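Local atomic coordinates of ALDH21) (Physcomitrella patens subsp. patens, PDB entry 5N5S), a protein that probably oxidises D-glyceraldehyde 3-phosphate to 3-phosphoglycerate with NADP(+) and water, as a non-phosphorylating member of the aldehyde dehydrogenase family. Residues B[122-127]-B[217-222]; B[134-139]-B[189-194]; B[141-146]-B[194-199]. All blocks are in the same frame, centred on the assembly; numbering follows the deposited sequence.

Contact 1 of 3, residues B[122-127]-B[217-222]; sequences LTMESG and TPLSAL
A first torsion of 76° sets CG of Glu125 between its own backbone N and carbonyl carbon, and from there the extended chain carries the carboxylate across to the start of helix 219-229. Both oxygens find backbone N-H groups at that helix end. OE1 accepts from Leu219 N at 2.9 Å through its syn lone pair, although the bond is bent to 134°. OE2 takes two donors: Ser220 N on the syn side, somewhat out of the carboxylate plane, and the hydroxyl OG of Ser220, 2.7 Å away and nearly in line with the C-O bond. Three bonds therefore hold the buried acid, and the N-terminal helix dipole probably helps to stabilise its negative charge. A glutamine here would probably leave one of the donors of Leu219 or Ser220 facing an NH2 group and weaken the junction. CE of Met124 meets CD2 of Leu219 at 3.8 Å, the two side chains crossing at about a right angle. Thr217 lies beside the NADP(+)-binding Trp188, so the contact borders the cofactor site. It joins the last turn of helix 115-126 to the first of helix 219-229, with Leu122 reaching helix 130-151 and Leu219 packing on strands 38-44 and 66-71.

Contact 2 of 3, residues B[134-139]-B[189-194]; sequences RGEVTR and NFPLNL. With NAP (NADP nicotinamide-adenine-dinucleotide phosphate), chain G.
Glu136 of helix 130-151 reaches into the turn that leads to helix 193-205, in the Rossmann-like NADP(+)-binding part of the aldehyde dehydrogenase fold, where this turn follows strand 182-185. Its CG lies anti to the backbone N (chi1 -163°) and the chain stays extended, which brings the carboxylate to the turn. CG rests 3.7 Å from CB of Asn193, and CD approaches CD2 of Phe190 at 3.8 Å, with the carboxylate and ring planes 64° apart. At the tip the two oxygens part company. OE1 passes near CD of Pro191 and forms a salt bridge with Lys128, which also bonds to Asn189 O and makes a cation-pi contact with Phe190. OE2 accepts two backbone N-H groups, from Leu192 nearly in line with the C-O bond and from Asn193 through the anti lone pair. One oxygen thus ties together two successive N-H groups and probably steadies the turn as helix 193-205 begins.

The contact borders the active site: Arg139, on helix 130-151, and Asn189, at the start of the turn, are succinate-binding residues, and the Asn189 amide also lies against the nicotinamide ring, its OD1 3.3 Å from C6N of the cofactor. Arg139 crosses Asn193 at about a right angle, with the Asn193 amide over one face of its guanidinium, while its NH2 forms a salt bridge with Asp477. Beyond the turn, Leu194 touches the nicotinamide, its CD1 3.4 Å from C5N. Of the two bonds to OE2, that from Asn193 N is the straighter, 2.8 Å long with an N-H...O angle of 168°.

Contact 3 of 3, residues B[141-146]-B[194-199]; sequences IDTFQV and LVAHKV. With NAP (NADP nicotinamide-adenine-dinucleotide phosphate), chain G.
Thr143 lays its methyl group over the imidazole of His197, with CG2 4.0 Å from the ring centroid and only 5° off the ring normal, a CH-pi contact close to the ring axis. The same methyl reaches the backbone of the neighbouring residue, 3.7 Å from the carbonyl carbon of Ala196, and it is brought there by a first torsion that places CG2 anti to the Thr143 backbone N, beside the carbonyl carbon. One helical step on, CE2 of Phe144 meets the methyl CB of Ala196 at 3.6 Å. Farther round the ring, CZ points at CG1 of Val199, which lies at the ring edge near its plane. No hydrogen bond spans the two segments.

CB of Ala196 is directed at helix 130-151. The axes of segments 141-146 and 194-199 pass 9.3 Å apart and run nearly parallel, at 7°, with Thr143 and Phe144 sitting against Ala196, His197 and Val199.

Polar partners outside the two segments fix the first shell. The hydroxyl of Thr143 is hydrogen-bonded to Arg139 O one turn earlier in its own helix, a bond consistent with the rotamer that presents the methyl to His197. NE2 of His197 bonds to Asp477 OD1, holding the imidazole under that methyl, and the His197 ring also packs against Arg475 of the succinate site. Phe144 also packs on Leu104, Val107 and Val108 of helix 97-113. Across this interface the attraction is therefore probably mainly dispersive, from methyl groups against an imidazole and a phenyl ring, while the Thr143 hydroxyl and His197 NE2 bond to partners outside the two segments.

Contacts 2 and 3 join the same two helices, 130-151 and 193-205, at successive levels, with centres about 9 Å apart and Leu194 shared between them. Contact 1 lies about 10 Å from the centre of contact 2 and about 16 Å from that of contact 3, linking the preceding helix 115-126 to helix 219-229. Along the chain, contacts 2 and 3 are nested within the loop closed by contact 1 and their segments alternate. Packing of Pro191 and Leu192 on Ser220 ties contact 1 to contact 2. Together they pack helices 115-126 and 130-151 against helices 193-205 and 219-229 of the nucleotide-binding part, beside NADP and the succinate-binding residues.

Contact 1 of 3, residues B[122-127]-B[217-222]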
loop_
_atom_site.group_PDB
_atom_site.type_symbol
_atom_site.label_atom_id
_atom_site.label_comp_id
_atom_site.label_asym_id
_atom_site.label_seq_id
_atom_site.Cartn_x
_atom_site.Cartn_y
_atom_site.Cartn_z
ATOM N N LEU B 122 20.100 31.710 12.106
ATOM C CA LEU B 122 20.614 30.719 11.160
ATOM C C LEU B 122 21.774 31.313 10.363
ATOM O O LEU B 122 22.853 30.728 10.367
ATOM C CB LEU B 122 19.461 30.298 10.230
ATOM C CG LEU B 122 19.453 28.915 9.585
ATOM C CD1 LEU B 122 19.272 27.821 10.598
ATOM C CD2 LEU B 122 18.274 28.796 8.693
ATOM N N THR B 123 21.570 32.508 9.753
ATOM C CA THR B 123 22.556 33.274 8.974
ATOM C C THR B 123 23.783 33.614 9.827
ATOM O O THR B 123 24.916 33.444 9.376
ATOM C CB THR B 123 21.883 34.545 8.392
ATOM O OG1 THR B 123 21.002 34.159 7.345
ATOM C CG2 THR B 123 22.881 35.572 7.844
ATOM N N MET B 124 23.537 34.086 11.058
ATOM C CA MET B 124 24.559 34.500 12.014
ATOM C C MET B 124 25.492 33.361 12.436
ATOM O O MET B 124 26.713 33.531 12.379
ATOM C CB MET B 124 23.889 35.173 13.225
ATOM C CG MET B 124 24.851 35.776 14.223
ATOM S SD MET B 124 25.202 34.626 15.573
ATOM C CE MET B 124 23.675 34.762 16.530
ATOM N N GLU B 125 24.926 32.216 12.849
ATOM C CA GLU B 125 25.698 31.088 13.355
ATOM C C GLU B 125 26.296 30.177 12.274
ATOM O O GLU B 125 27.198 29.405 12.597
ATOM C CB GLU B 125 24.877 30.273 14.373
ATOM C CG GLU B 125 23.799 29.383 13.769
ATOM C CD GLU B 125 23.099 28.445 14.733
ATOM O OE1 GLU B 125 23.627 28.217 15.844
ATOM O OE2 GLU B 125 22.024 27.920 14.368
ATOM N N SER B 126 25.806 30.243 11.019
ATOM C CA SER B 126 26.311 29.371 9.948
ATOM C C SER B 126 27.074 30.105 8.845
ATOM O O SER B 126 27.951 29.505 8.215
ATOM C CB SER B 126 25.186 28.525 9.353
ATOM O OG SER B 126 24.278 29.307 8.596
ATOM N N GLY B 127 26.732 31.374 8.623
ATOM C CA GLY B 127 27.353 32.202 7.593
ATOM C C GLY B 127 26.635 32.156 6.261
ATOM O O GLY B 127 27.111 32.741 5.286
ATOM N N THR B 217 27.078 25.436 15.361
ATOM C CA THR B 217 25.712 25.869 15.015
ATOM C C THR B 217 24.624 25.262 15.961
ATOM O O THR B 217 23.755 24.526 15.482
ATOM C CB THR B 217 25.406 25.573 13.526
ATOM O OG1 THR B 217 25.345 24.157 13.337
ATOM C CG2 THR B 217 26.406 26.209 12.553
ATOM N N PRO B 218 24.601 25.567 17.285
ATOM C CA PRO B 218 23.598 24.924 18.151
ATOM C C PRO B 218 22.284 25.669 18.368
ATOM O O PRO B 218 21.319 25.050 18.804
ATOM C CB PRO B 218 24.350 24.764 19.469
ATOM C CG PRO B 218 25.310 25.933 19.505
ATOM C CD PRO B 218 25.535 26.397 18.083
ATOM N N LEU B 219 22.268 26.990 18.122
ATOM C CA LEU B 219 21.155 27.917 18.351
ATOM C C LEU B 219 19.839 27.499 17.707
ATOM O O LEU B 219 18.801 27.612 18.356
ATOM C CB LEU B 219 21.552 29.338 17.914
ATOM C CG LEU B 219 22.289 30.270 18.905
ATOM C CD1 LEU B 219 23.421 29.575 19.654
ATOM C CD2 LEU B 219 22.855 31.459 18.186
ATOM N N SER B 220 19.881 27.006 16.448
ATOM C CA SER B 220 18.701 26.541 15.707
ATOM C C SER B 220 18.025 25.392 16.430
ATOM O O SER B 220 16.799 25.395 16.560
ATOM C CB SER B 220 19.082 26.114 14.297
ATOM O OG SER B 220 19.528 27.251 13.585
ATOM N N ALA B 221 18.830 24.434 16.935
ATOM C CA ALA B 221 18.363 23.277 17.700
ATOM C C ALA B 221 17.838 23.699 19.075
ATOM O O ALA B 221 16.911 23.079 19.585
ATOM C CB ALA B 221 19.486 22.270 17.855
ATOM N N LEU B 222 18.420 24.754 19.662
ATOM C CA LEU B 222 18.016 25.264 20.972
ATOM C C LEU B 222 16.711 26.043 20.924
ATOM O O LEU B 222 15.962 26.020 21.904
ATOM C CB LEU B 222 19.135 26.071 21.646
ATOM C CG LEU B 222 20.387 25.285 22.045
ATOM C CD1 LEU B 222 21.506 26.210 22.428
ATOM C CD2 LEU B 222 20.101 24.306 23.167
#

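Contact 2 of 3, residues B[134-139]-B[189-194]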
loop_
_atom_site.group_PDB
_atom_site.type_symbol
_atom_site.label_atom_id
_atom_site.label_comp_id
_atom_site.label_asym_id
_atom_site.label_seq_id
_atom_site.Cartn_x
_atom_site.Cartn_y
_atom_site.Cartn_z
ATOM N N ARG B 134 16.122 31.834 5.110
ATOM C CA ARG B 134 14.659 31.927 5.047
ATOM C C ARG B 134 14.093 30.677 4.376
ATOM O O ARG B 134 13.092 30.134 4.843
ATOM C CB ARG B 134 14.214 33.187 4.294
ATOM C CG ARG B 134 14.334 34.456 5.121
ATOM C CD ARG B 134 13.752 35.641 4.380
ATOM N NE ARG B 134 14.138 36.908 5.000
ATOM C CZ ARG B 134 14.851 37.852 4.399
ATOM N NH1 ARG B 134 15.251 37.694 3.143
ATOM N NH2 ARG B 134 15.168 38.964 5.046
ATOM N N GLY B 135 14.790 30.216 3.332
ATOM C CA GLY B 135 14.478 29.008 2.585
ATOM C C GLY B 135 14.540 27.762 3.442
ATOM O O GLY B 135 13.724 26.858 3.255
ATOM N N GLU B 136 15.495 27.715 4.406
ATOM C CA GLU B 136 15.663 26.608 5.351
ATOM C C GLU B 136 14.538 26.581 6.407
ATOM O O GLU B 136 14.098 25.495 6.792
ATOM C CB GLU B 136 17.045 26.637 6.019
ATOM C CG GLU B 136 17.402 25.300 6.665
ATOM C CD GLU B 136 18.610 25.245 7.578
ATOM O OE1 GLU B 136 19.562 26.026 7.365
ATOM O OE2 GLU B 136 18.621 24.385 8.487
ATOM N N VAL B 137 14.074 27.764 6.863
ATOM C CA VAL B 137 12.978 27.867 7.837
ATOM C C VAL B 137 11.677 27.371 7.179
ATOM O O VAL B 137 10.946 26.599 7.798
ATOM C CB VAL B 137 12.829 29.272 8.484
ATOM C CG1 VAL B 137 11.863 29.223 9.660
ATOM C CG2 VAL B 137 14.176 29.822 8.944
ATOM N N THR B 138 11.439 27.756 5.903
ATOM C CA THR B 138 10.280 27.334 5.103
ATOM C C THR B 138 10.272 25.800 4.920
ATOM O O THR B 138 9.219 25.175 5.059
ATOM C CB THR B 138 10.238 28.114 3.768
ATOM O OG1 THR B 138 10.171 29.516 4.051
ATOM C CG2 THR B 138 9.038 27.720 2.881
ATOM N N ARG B 139 11.463 25.216 4.634
ATOM C CA ARG B 139 11.713 23.781 4.464
ATOM C C ARG B 139 11.420 23.026 5.763
ATOM O O ARG B 139 10.873 21.922 5.722
ATOM C CB ARG B 139 13.184 23.554 4.072
ATOM C CG ARG B 139 13.469 23.672 2.586
ATOM C CD ARG B 139 13.815 22.319 1.990
ATOM N NE ARG B 139 15.252 22.138 1.780
ATOM C CZ ARG B 139 15.821 20.970 1.500
ATOM N NH1 ARG B 139 17.134 20.891 1.318
ATOM N NH2 ARG B 139 15.085 19.871 1.409
ATOM N N ASN B 189 25.924 22.609 8.465
ATOM C CA ASN B 189 25.437 23.305 7.261
ATOM C C ASN B 189 23.918 23.539 7.199
ATOM O O ASN B 189 23.523 24.598 6.704
ATOM C CB ASN B 189 25.951 22.694 5.963
ATOM C CG ASN B 189 25.849 21.204 5.828
ATOM O OD1 ASN B 189 26.197 20.436 6.737
ATOM N ND2 ASN B 189 25.491 20.776 4.629
ATOM N N PHE B 190 23.078 22.622 7.708
ATOM C CA PHE B 190 21.638 22.889 7.797
ATOM C C PHE B 190 21.286 22.627 9.245
ATOM O O PHE B 190 20.848 21.520 9.576
ATOM C CB PHE B 190 20.808 22.038 6.831
ATOM C CG PHE B 190 20.959 22.379 5.372
ATOM C CD1 PHE B 190 22.008 21.855 4.624
ATOM C CD2 PHE B 190 20.022 23.176 4.731
ATOM C CE1 PHE B 190 22.141 22.158 3.268
ATOM C CE2 PHE B 190 20.149 23.476 3.373
ATOM C CZ PHE B 190 21.207 22.962 2.649
ATOM N N PRO B 191 21.578 23.594 10.152
ATOM C CA PRO B 191 21.370 23.330 11.584
ATOM C C PRO B 191 19.919 23.258 12.045
ATOM O O PRO B 191 19.680 22.947 13.212
ATOM C CB PRO B 191 22.143 24.459 12.279
ATOM C CG PRO B 191 22.269 25.523 11.298
ATOM C CD PRO B 191 22.129 24.949 9.926
ATOM N N LEU B 192 18.966 23.537 11.156
ATOM C CA LEU B 192 17.560 23.483 11.513
ATOM C C LEU B 192 16.836 22.367 10.768
ATOM O O LEU B 192 16.239 21.508 11.414
ATOM C CB LEU B 192 16.886 24.852 11.298
ATOM C CG LEU B 192 15.443 25.003 11.772
ATOM C CD1 LEU B 192 15.345 25.012 13.297
ATOM C CD2 LEU B 192 14.812 26.243 11.187
ATOM N N ASN B 193 16.889 22.374 9.432
ATOM C CA ASN B 193 16.205 21.396 8.588
ATOM C C ASN B 193 16.680 19.962 8.808
ATOM O O ASN B 193 15.838 19.063 8.830
ATOM C CB ASN B 193 16.269 21.786 7.109
ATOM C CG ASN B 193 15.289 21.051 6.215
ATOM O OD1 ASN B 193 14.072 21.083 6.417
ATOM N ND2 ASN B 193 15.797 20.397 5.186
ATOM N N LEU B 194 17.995 19.742 9.016
ATOM C CA LEU B 194 18.525 18.384 9.234
ATOM C C LEU B 194 18.243 17.847 10.639
ATOM O O LEU B 194 18.172 16.631 10.820
ATOM C CB LEU B 194 20.001 18.269 8.865
ATOM C CG LEU B 194 20.262 18.408 7.365
ATOM C CD1 LEU B 194 21.696 18.675 7.108
ATOM C CD2 LEU B 194 19.780 17.194 6.577
HETATM P PA NAP G . 31.018 16.250 10.959
HETATM O O1A NAP G . 31.290 14.808 10.745
HETATM O O2A NAP G . 32.269 17.076 11.282
HETATM O O5B NAP G . 30.067 16.477 12.225
HETATM C C5B NAP G . 28.663 16.168 12.333
HETATM C C4B NAP G . 28.325 16.036 13.799
HETATM O O4B NAP G . 29.048 14.923 14.376
HETATM C C3B NAP G . 28.627 17.243 14.692
HETATM O O3B NAP G . 27.548 17.448 15.599
HETATM C C2B NAP G . 29.911 16.828 15.409
HETATM O O2B NAP G . 30.221 17.529 16.632
HETATM C C1B NAP G . 29.662 15.336 15.583
HETATM N N9A NAP G . 30.755 14.415 15.894
HETATM C C8A NAP G . 31.976 14.330 15.275
HETATM N N7A NAP G . 32.733 13.357 15.718
HETATM C C5A NAP G . 31.957 12.755 16.697
HETATM C C6A NAP G . 32.178 11.642 17.539
HETATM N N6A NAP G . 33.283 10.895 17.503
HETATM N N1A NAP G . 31.194 11.299 18.405
HETATM C C2A NAP G . 30.067 12.023 18.418
HETATM N N3A NAP G . 29.745 13.087 17.671
HETATM C C4A NAP G . 30.738 13.402 16.823
HETATM O O3 NAP G . 30.275 17.088 9.818
HETATM P PN NAP G . 29.986 18.641 9.559
HETATM O O1N NAP G . 31.261 19.328 9.253
HETATM O O2N NAP G . 29.138 19.165 10.652
HETATM O O5D NAP G . 29.130 18.539 8.214
HETATM C C5D NAP G . 29.758 18.312 6.927
HETATM C C4D NAP G . 29.533 16.906 6.412
HETATM O O4D NAP G . 28.139 16.541 6.564
HETATM C C3D NAP G . 29.816 16.721 4.924
HETATM O O3D NAP G . 30.462 15.480 4.657
HETATM C C2D NAP G . 28.408 16.780 4.334
HETATM O O2D NAP G . 28.249 16.193 3.050
HETATM C C1D NAP G . 27.648 15.928 5.390
HETATM N N1N NAP G . 26.149 16.177 5.304
HETATM C C2N NAP G . 25.275 15.127 4.950
HETATM C C3N NAP G . 23.934 15.413 4.752
HETATM C C7N NAP G . 22.902 14.426 4.240
HETATM O O7N NAP G . 21.693 14.746 4.243
HETATM N N7N NAP G . 23.322 13.221 3.840
HETATM C C4N NAP G . 23.497 16.727 4.929
HETATM C C5N NAP G . 24.384 17.730 5.285
HETATM C C6N NAP G . 25.702 17.434 5.475
HETATM P P2B NAP G . 30.946 18.954 16.730
HETATM O O1X NAP G . 30.962 19.745 15.444
HETATM O O2X NAP G . 32.357 18.665 17.297
HETATM O O3X NAP G . 30.074 19.589 17.812
#

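Contact 3 of 3, residues B[141-146]-B[194-199]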
loop_
_atom_site.group_PDB
_atom_site.type_symbol
_atom_site.label_atom_id
_atom_site.label_comp_id
_atom_site.label_asym_id
_atom_site.label_seq_id
_atom_site.Cartn_x
_atom_site.Cartn_y
_atom_site.Cartn_z
ATOM N N ILE B 141 9.377 24.108 8.252
ATOM C CA ILE B 141 7.929 24.219 8.464
ATOM C C ILE B 141 7.216 23.064 7.728
ATOM O O ILE B 141 6.375 22.385 8.327
ATOM C CB ILE B 141 7.404 25.637 8.081
ATOM C CG1 ILE B 141 7.859 26.686 9.123
ATOM C CG2 ILE B 141 5.868 25.655 7.928
ATOM C CD1 ILE B 141 7.834 28.168 8.655
ATOM N N ASP B 142 7.616 22.804 6.465
ATOM C CA ASP B 142 7.083 21.720 5.641
ATOM C C ASP B 142 7.402 20.340 6.235
ATOM O O ASP B 142 6.545 19.462 6.196
ATOM C CB ASP B 142 7.592 21.819 4.189
ATOM C CG ASP B 142 7.084 23.016 3.391
ATOM O OD1 ASP B 142 5.979 23.525 3.708
ATOM O OD2 ASP B 142 7.770 23.416 2.419
ATOM N N THR B 143 8.617 20.164 6.802
ATOM C CA THR B 143 9.101 18.922 7.415
ATOM C C THR B 143 8.223 18.527 8.625
ATOM O O THR B 143 7.853 17.359 8.755
ATOM C CB THR B 143 10.614 19.052 7.722
ATOM O OG1 THR B 143 11.310 19.273 6.493
ATOM C CG2 THR B 143 11.206 17.821 8.426
ATOM N N PHE B 144 7.892 19.499 9.489
ATOM C CA PHE B 144 7.041 19.284 10.657
ATOM C C PHE B 144 5.580 19.090 10.248
ATOM O O PHE B 144 4.871 18.288 10.865
ATOM C CB PHE B 144 7.201 20.425 11.676
ATOM C CG PHE B 144 8.380 20.243 12.599
ATOM C CD1 PHE B 144 8.280 19.440 13.732
ATOM C CD2 PHE B 144 9.590 20.866 12.336
ATOM C CE1 PHE B 144 9.376 19.257 14.579
ATOM C CE2 PHE B 144 10.684 20.697 13.196
ATOM C CZ PHE B 144 10.575 19.886 14.303
ATOM N N GLN B 145 5.146 19.801 9.189
ATOM C CA GLN B 145 3.789 19.702 8.648
ATOM C C GLN B 145 3.570 18.302 8.043
ATOM O O GLN B 145 2.566 17.671 8.357
ATOM C CB GLN B 145 3.509 20.818 7.619
ATOM C CG GLN B 145 2.074 20.871 7.090
ATOM C CD GLN B 145 1.031 20.914 8.171
ATOM O OE1 GLN B 145 0.323 19.940 8.372
ATOM N NE2 GLN B 145 0.919 22.024 8.905
ATOM N N VAL B 146 4.528 17.806 7.229
ATOM C CA VAL B 146 4.478 16.455 6.662
ATOM C C VAL B 146 4.382 15.455 7.821
ATOM O O VAL B 146 3.487 14.621 7.813
ATOM C CB VAL B 146 5.666 16.176 5.701
ATOM C CG1 VAL B 146 5.833 14.690 5.413
ATOM C CG2 VAL B 146 5.492 16.944 4.398
ATOM N N LEU B 194 17.995 19.742 9.016
ATOM C CA LEU B 194 18.525 18.384 9.234
ATOM C C LEU B 194 18.243 17.847 10.639
ATOM O O LEU B 194 18.172 16.631 10.820
ATOM C CB LEU B 194 20.001 18.269 8.865
ATOM C CG LEU B 194 20.262 18.408 7.365
ATOM C CD1 LEU B 194 21.696 18.675 7.108
ATOM C CD2 LEU B 194 19.780 17.194 6.577
ATOM N N VAL B 195 18.012 18.754 11.606
ATOM C CA VAL B 195 17.597 18.407 12.969
ATOM C C VAL B 195 16.092 18.020 12.862
ATOM O O VAL B 195 15.674 16.998 13.422
ATOM C CB VAL B 195 17.841 19.596 13.928
ATOM C CG1 VAL B 195 17.083 19.421 15.242
ATOM C CG2 VAL B 195 19.330 19.796 14.182
ATOM N N ALA B 196 15.301 18.830 12.104
ATOM C CA ALA B 196 13.868 18.604 11.829
ATOM C C ALA B 196 13.622 17.214 11.199
ATOM O O ALA B 196 12.691 16.526 11.592
ATOM C CB ALA B 196 13.334 19.691 10.899
ATOM N N HIS B 197 14.483 16.793 10.261
ATOM C CA HIS B 197 14.379 15.482 9.618
ATOM C C HIS B 197 14.589 14.299 10.584
ATOM O O HIS B 197 14.362 13.151 10.209
ATOM C CB HIS B 197 15.307 15.393 8.411
ATOM C CG HIS B 197 14.670 15.929 7.170
ATOM N ND1 HIS B 197 13.666 15.225 6.508
ATOM C CD2 HIS B 197 14.911 17.077 6.500
ATOM C CE1 HIS B 197 13.335 15.974 5.474
ATOM N NE2 HIS B 197 14.050 17.098 5.432
ATOM N N LYS B 198 14.988 14.581 11.824
ATOM C CA LYS B 198 15.188 13.557 12.861
ATOM C C LYS B 198 14.143 13.719 13.952
ATOM O O LYS B 198 13.469 12.749 14.301
ATOM C CB LYS B 198 16.607 13.630 13.448
ATOM C CG LYS B 198 17.721 13.469 12.421
ATOM C CD LYS B 198 19.087 13.416 13.102
ATOM C CE LYS B 198 20.230 13.343 12.132
ATOM N NZ LYS B 198 20.115 12.170 11.207
ATOM N N VAL B 199 13.990 14.959 14.459
ATOM C CA VAL B 199 13.079 15.342 15.530
ATOM C C VAL B 199 11.610 15.129 15.125
ATOM O O VAL B 199 10.891 14.459 15.860
ATOM C CB VAL B 199 13.386 16.790 16.034
ATOM C CG1 VAL B 199 12.297 17.322 16.962
ATOM C CG2 VAL B 199 14.738 16.844 16.731
HETATM P PA NAP G . 31.018 16.250 10.959
HETATM O O1A NAP G . 31.290 14.808 10.745
HETATM O O2A NAP G . 32.269 17.076 11.282
HETATM O O5B NAP G . 30.067 16.477 12.225
HETATM C C5B NAP G . 28.663 16.168 12.333
HETATM C C4B NAP G . 28.325 16.036 13.799
HETATM O O4B NAP G . 29.048 14.923 14.376
HETATM C C3B NAP G . 28.627 17.243 14.692
HETATM O O3B NAP G . 27.548 17.448 15.599
HETATM C C2B NAP G . 29.911 16.828 15.409
HETATM O O2B NAP G . 30.221 17.529 16.632
HETATM C C1B NAP G . 29.662 15.336 15.583
HETATM N N9A NAP G . 30.755 14.415 15.894
HETATM C C8A NAP G . 31.976 14.330 15.275
HETATM N N7A NAP G . 32.733 13.357 15.718
HETATM C C5A NAP G . 31.957 12.755 16.697
HETATM C C6A NAP G . 32.178 11.642 17.539
HETATM N N6A NAP G . 33.283 10.895 17.503
HETATM N N1A NAP G . 31.194 11.299 18.405
HETATM C C2A NAP G . 30.067 12.023 18.418
HETATM N N3A NAP G . 29.745 13.087 17.671
HETATM C C4A NAP G . 30.738 13.402 16.823
HETATM O O3 NAP G . 30.275 17.088 9.818
HETATM P PN NAP G . 29.986 18.641 9.559
HETATM O O1N NAP G . 31.261 19.328 9.253
HETATM O O2N NAP G . 29.138 19.165 10.652
HETATM O O5D NAP G . 29.130 18.539 8.214
HETATM C C5D NAP G . 29.758 18.312 6.927
HETATM C C4D NAP G . 29.533 16.906 6.412
HETATM O O4D NAP G . 28.139 16.541 6.564
HETATM C C3D NAP G . 29.816 16.721 4.924
HETATM O O3D NAP G . 30.462 15.480 4.657
HETATM C C2D NAP G . 28.408 16.780 4.334
HETATM O O2D NAP G . 28.249 16.193 3.050
HETATM C C1D NAP G . 27.648 15.928 5.390
HETATM N N1N NAP G . 26.149 16.177 5.304
HETATM C C2N NAP G . 25.275 15.127 4.950
HETATM C C3N NAP G . 23.934 15.413 4.752
HETATM C C7N NAP G . 22.902 14.426 4.240
HETATM O O7N NAP G . 21.693 14.746 4.243
HETATM N N7N NAP G . 23.322 13.221 3.840
HETATM C C4N NAP G . 23.497 16.727 4.929
HETATM C C5N NAP G . 24.384 17.730 5.285
HETATM C C6N NAP G . 25.702 17.434 5.475
HETATM P P2B NAP G . 30.946 18.954 16.730
HETATM O O1X NAP G . 30.962 19.745 15.444
HETATM O O2X NAP G . 32.357 18.665 17.297
HETATM O O3X NAP G . 30.074 19.589 17.812
#